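Local atomic coordinates of initiator protein NS1 (Human bocavirus, PDB entry 4KW3), a protein that probably binds the viral replication origin, nicks one DNA strand to start rolling-circle replication, and unwinds DNA using ATP hydrolysis. Residues A[17-22]-A[113-118]; A[81-86]-A[103-108]. All blocks are in the same frame, centred on the assembly; numbering follows the deposited sequence.

Interaction 1: A[17-22]-A[113-118]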
# COMPACT_ATOMS: atom_id res chain seq x y z
N THR A 17 4.70 -9.42 -8.47
CA THR A 17 3.83 -8.89 -7.42
C THR A 17 4.32 -9.34 -6.04
O THR A 17 4.58 -10.53 -5.81
CB THR A 17 2.37 -9.30 -7.67
OG1 THR A 17 1.96 -8.81 -8.96
CG2 THR A 17 1.42 -8.74 -6.57
N TYR A 18 4.48 -8.37 -5.15
CA TYR A 18 4.91 -8.66 -3.77
C TYR A 18 3.85 -8.25 -2.75
O TYR A 18 3.03 -7.35 -2.99
CB TYR A 18 6.20 -7.92 -3.44
CG TYR A 18 7.40 -8.29 -4.29
CD1 TYR A 18 7.63 -7.65 -5.51
CD2 TYR A 18 8.32 -9.24 -3.86
CE1 TYR A 18 8.75 -7.96 -6.27
CE2 TYR A 18 9.41 -9.56 -4.62
CZ TYR A 18 9.63 -8.92 -5.83
OH TYR A 18 10.74 -9.27 -6.60
N VAL A 19 3.89 -8.90 -1.59
CA VAL A 19 3.10 -8.45 -0.46
C VAL A 19 4.01 -8.12 0.71
O VAL A 19 4.76 -8.97 1.20
CB VAL A 19 2.04 -9.47 -0.01
CG1 VAL A 19 1.29 -8.92 1.23
CG2 VAL A 19 1.06 -9.72 -1.12
N PHE A 20 3.94 -6.87 1.15
CA PHE A 20 4.65 -6.39 2.32
C PHE A 20 3.69 -6.37 3.50
O PHE A 20 2.60 -5.84 3.38
CB PHE A 20 5.19 -4.98 2.08
CG PHE A 20 5.59 -4.27 3.34
CD1 PHE A 20 6.84 -4.48 3.90
CD2 PHE A 20 4.71 -3.39 3.97
CE1 PHE A 20 7.20 -3.84 5.07
CE2 PHE A 20 5.07 -2.74 5.14
CZ PHE A 20 6.33 -2.96 5.69
N LYS A 21 4.08 -6.98 4.62
CA LYS A 21 3.30 -6.94 5.87
C LYS A 21 3.99 -6.00 6.86
O LYS A 21 5.16 -6.20 7.17
CB LYS A 21 3.24 -8.32 6.51
CG LYS A 21 1.95 -9.07 6.36
CD LYS A 21 1.86 -10.22 7.38
CE LYS A 21 2.76 -11.41 7.02
NZ LYS A 21 2.04 -12.55 6.37
N PHE A 22 3.29 -4.99 7.36
CA PHE A 22 3.87 -4.14 8.40
C PHE A 22 4.20 -4.98 9.67
O PHE A 22 3.32 -5.58 10.29
CB PHE A 22 2.93 -2.99 8.74
CG PHE A 22 3.59 -1.90 9.52
CD1 PHE A 22 3.67 -1.97 10.89
CD2 PHE A 22 4.14 -0.81 8.87
CE1 PHE A 22 4.29 -0.97 11.61
CE2 PHE A 22 4.76 0.20 9.59
CZ PHE A 22 4.84 0.11 10.96
N ASN A 113 -3.87 -8.29 8.74
CA ASN A 113 -2.62 -7.57 8.44
C ASN A 113 -2.75 -6.23 7.79
O ASN A 113 -3.63 -6.00 6.96
CB ASN A 113 -1.69 -8.44 7.61
CG ASN A 113 -1.39 -9.75 8.30
OD1 ASN A 113 -1.20 -9.80 9.52
ND2 ASN A 113 -1.45 -10.83 7.54
N LEU A 114 -1.85 -5.34 8.18
CA LEU A 114 -1.66 -4.08 7.49
C LEU A 114 -0.65 -4.31 6.36
O LEU A 114 0.55 -4.43 6.59
CB LEU A 114 -1.12 -3.03 8.48
CG LEU A 114 -0.69 -1.69 7.89
CD1 LEU A 114 -1.87 -1.04 7.19
CD2 LEU A 114 -0.13 -0.75 8.98
N HIS A 115 -1.13 -4.38 5.12
CA HIS A 115 -0.20 -4.72 4.05
C HIS A 115 -0.20 -3.81 2.83
O HIS A 115 -1.10 -3.02 2.63
CB HIS A 115 -0.31 -6.21 3.66
CG HIS A 115 -1.69 -6.65 3.30
ND1 HIS A 115 -2.22 -7.84 3.75
CD2 HIS A 115 -2.63 -6.09 2.51
CE1 HIS A 115 -3.45 -7.98 3.29
NE2 HIS A 115 -3.72 -6.93 2.52
N CYS A 116 0.85 -3.93 2.04
CA CYS A 116 0.87 -3.30 0.73
C CYS A 116 1.07 -4.37 -0.34
O CYS A 116 1.88 -5.28 -0.17
CB CYS A 116 2.01 -2.32 0.64
SG CYS A 116 1.73 -0.86 1.58
N HIS A 117 0.34 -4.23 -1.44
CA HIS A 117 0.62 -5.00 -2.64
C HIS A 117 1.43 -4.09 -3.55
O HIS A 117 1.12 -2.89 -3.67
CB HIS A 117 -0.65 -5.41 -3.35
CG HIS A 117 -1.46 -6.42 -2.60
ND1 HIS A 117 -1.38 -7.77 -2.88
CD2 HIS A 117 -2.34 -6.28 -1.58
CE1 HIS A 117 -2.20 -8.42 -2.06
NE2 HIS A 117 -2.79 -7.54 -1.27
N ILE A 118 2.48 -4.66 -4.13
CA ILE A 118 3.32 -3.95 -5.09
C ILE A 118 3.37 -4.73 -6.39
O ILE A 118 3.79 -5.89 -6.41
CB ILE A 118 4.77 -3.82 -4.57
CG1 ILE A 118 4.79 -3.19 -3.18
CG2 ILE A 118 5.67 -3.06 -5.55
CD1 ILE A 118 5.10 -4.17 -2.08
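Val19 and His117 meet because the valine keeps CG1 anti to its backbone N (chi1 178°), which leaves CG2 as the branch nearer the histidine, while His117 turns its ring away from its own carbonyl carbon (chi1 -69°). The two side chains run alongside each other, and Val19 CG2 rests 3.6 Å from His117 ND1. Val19 CG1, the other branch, lies 4.0 Å from His115 CB. Beneath them the strands pair antiparallel. Tyr18 with Ile118 and Phe20 with Cys116 are hydrogen-bonded pairs; Phe20 N reaches Cys116 O at 2.9 Å, in the carbonyl plane. The ladder ends with Phe22 N donating to Leu114 O at 2.9 Å, and there Phe22 CB also packs 3.8 Å from Leu114 CD2.

Alternation gives the sheet two unlike faces. Tyr18, Phe20, Cys116 and Ile118 form a largely apolar face, where Ile118 CD1 lies 4.1 Å from Tyr18 CB; helices 134-149 and 74-94 cover it, which suits large hydrophobic residues. Tyr18 OH finds its partner in Ala130 O. On the other face, the chain of Lys21 crosses that of Asn113 at an angle, and beta-branched Val19 sits beside the imidazoles of the His-X-His RCR-2 motif. With Glu108, His115 and His117 are predicted to bind a divalent metal, as in HUH nucleases. The geometry is consistent with paired backbones and a packed apolar face holding both histidines on the other face.

Interaction 2: A[81-86]-A[103-108]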
# COMPACT_ATOMS: atom_id res chain seq x y z
N ALA A 81 5.70 5.41 1.01
CA ALA A 81 6.97 4.88 1.49
C ALA A 81 7.38 3.66 0.66
O ALA A 81 8.51 3.59 0.14
CB ALA A 81 6.87 4.52 2.97
N VAL A 82 6.46 2.71 0.54
CA VAL A 82 6.68 1.50 -0.24
C VAL A 82 6.99 1.82 -1.71
O VAL A 82 7.92 1.24 -2.29
CB VAL A 82 5.48 0.53 -0.12
CG1 VAL A 82 5.62 -0.62 -1.08
CG2 VAL A 82 5.35 0.00 1.31
N TYR A 83 6.25 2.76 -2.29
CA TYR A 83 6.50 3.21 -3.65
C TYR A 83 7.94 3.78 -3.81
O TYR A 83 8.68 3.39 -4.73
CB TYR A 83 5.47 4.25 -4.12
CG TYR A 83 5.73 4.74 -5.52
CD1 TYR A 83 6.58 5.81 -5.76
CD2 TYR A 83 5.15 4.11 -6.62
CE1 TYR A 83 6.85 6.22 -7.05
CE2 TYR A 83 5.42 4.52 -7.90
CZ TYR A 83 6.26 5.57 -8.11
OH TYR A 83 6.52 5.98 -9.39
N MET A 84 8.31 4.72 -2.95
CA MET A 84 9.68 5.20 -2.95
C MET A 84 10.72 4.06 -2.84
O MET A 84 11.71 4.04 -3.59
CB MET A 84 9.90 6.25 -1.86
CG MET A 84 9.21 7.60 -2.18
SD MET A 84 9.55 8.90 -0.97
CE MET A 84 8.64 8.33 0.46
N ALA A 85 10.49 3.13 -1.92
CA ALA A 85 11.38 1.98 -1.75
C ALA A 85 11.48 1.14 -3.03
O ALA A 85 12.57 0.68 -3.38
CB ALA A 85 10.95 1.14 -0.57
N THR A 86 10.35 0.98 -3.73
CA THR A 86 10.30 0.20 -4.97
C THR A 86 11.13 0.88 -6.07
O THR A 86 11.82 0.23 -6.85
CB THR A 86 8.85 0.04 -5.50
OG1 THR A 86 8.02 -0.58 -4.51
CG2 THR A 86 8.82 -0.80 -6.75
N ILE A 103 5.20 0.86 -11.77
CA ILE A 103 4.97 0.48 -10.38
C ILE A 103 3.55 0.85 -9.93
O ILE A 103 3.13 2.00 -10.05
CB ILE A 103 5.97 1.19 -9.43
CG1 ILE A 103 7.41 0.81 -9.80
CG2 ILE A 103 5.67 0.86 -7.96
CD1 ILE A 103 8.44 1.74 -9.24
N ILE A 104 2.82 -0.14 -9.43
CA ILE A 104 1.58 0.12 -8.69
C ILE A 104 1.75 -0.35 -7.24
O ILE A 104 2.31 -1.43 -6.99
CB ILE A 104 0.38 -0.57 -9.33
CG1 ILE A 104 0.14 -0.02 -10.74
CG2 ILE A 104 -0.86 -0.43 -8.41
CD1 ILE A 104 -0.80 -0.88 -11.61
N VAL A 105 1.29 0.48 -6.30
CA VAL A 105 1.31 0.12 -4.88
C VAL A 105 -0.06 0.42 -4.30
O VAL A 105 -0.67 1.45 -4.59
CB VAL A 105 2.44 0.87 -4.06
CG1 VAL A 105 2.34 0.56 -2.56
CG2 VAL A 105 3.82 0.48 -4.53
N GLN A 106 -0.56 -0.52 -3.50
CA GLN A 106 -1.82 -0.34 -2.80
C GLN A 106 -1.71 -0.85 -1.36
O GLN A 106 -1.41 -2.03 -1.12
CB GLN A 106 -2.95 -1.06 -3.52
CG GLN A 106 -4.32 -0.91 -2.87
CD GLN A 106 -5.45 -1.29 -3.81
OE1 GLN A 106 -5.69 -0.61 -4.82
NE2 GLN A 106 -6.14 -2.39 -3.50
N SER A 107 -1.98 0.04 -0.41
CA SER A 107 -2.02 -0.31 1.01
C SER A 107 -3.43 -0.74 1.42
O SER A 107 -4.42 -0.26 0.87
CB SER A 107 -1.55 0.87 1.85
OG SER A 107 -2.28 2.04 1.53
N GLU A 108 -3.52 -1.66 2.38
CA GLU A 108 -4.80 -2.19 2.81
C GLU A 108 -4.78 -2.48 4.30
O GLU A 108 -3.87 -3.12 4.80
CB GLU A 108 -5.14 -3.46 2.03
CG GLU A 108 -6.18 -4.38 2.69
CD GLU A 108 -6.50 -5.62 1.85
OE1 GLU A 108 -5.99 -5.72 0.71
OE2 GLU A 108 -7.24 -6.51 2.33
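Helix segment 81-86 runs nearly antiparallel to strand segment 103-108, at 152° between their directions, with the axes 8.5 Å apart and Tyr83 opposite Val105. At that spacing the two backbones are joined by side chains. Val105 rises between two helix residues: CG1 touches Val82 CG1 at 3.8 Å, the two valines crossing at an angle, and CG2 packs 3.9 Å from Tyr83 CA, near the plane of the tyrosine ring and at its edge. Ile103, two residues earlier and on the same side of the strand, serves the next part of the helix. Its CG2 branch meets Tyr83 CD2 at 3.6 Å, while CG1, set beside the backbone N, carries CD1 out to Thr86 CG2, 3.6 Å away, so that these two side chains meet tip to tip.

Beta-branched residues suit the strand, and a compact threonine suits a helix face turned to it. The polar branch of Thr86 is satisfied within the helix: OG1 donates to Val82 O at 2.9 Å from above the carbonyl plane, and that oxygen also accepts Thr86 N. The methyl group is thereby directed to the isoleucine. Val82 and Thr86 also touch helix 134-149 through Ile141 and Phe137. Glu108, a predicted metal ligand farther along the strand, forms a salt bridge with Lys215. Carbon-to-carbon packing dominates the interface, with no polar pair bridging helix and strand, implying that fit of surfaces holds them.

Overall arrangement
From the N terminus, strand 15-21 comes first, and its partner lies far along the chain: interaction 1 closes a loop of 90 residues, about half of them helical, when strand 114-122 pairs with it. Interaction 2 lies wholly within that loop, joining helix 74-94 to strand 101-109 across a connection of only 16 residues, so the two contacts nest without crossing. Strands 101-109 and 114-122 follow directly in the chain and are neighbours in the sheet, linked by probable hydrogen bonds from His117 N to Gln106 O and from Glu108 N to His115 O. Ile118 packs on Val82 and Thr86, so the helix that makes interaction 2 also covers one face of interaction 1 in this nuclease domain.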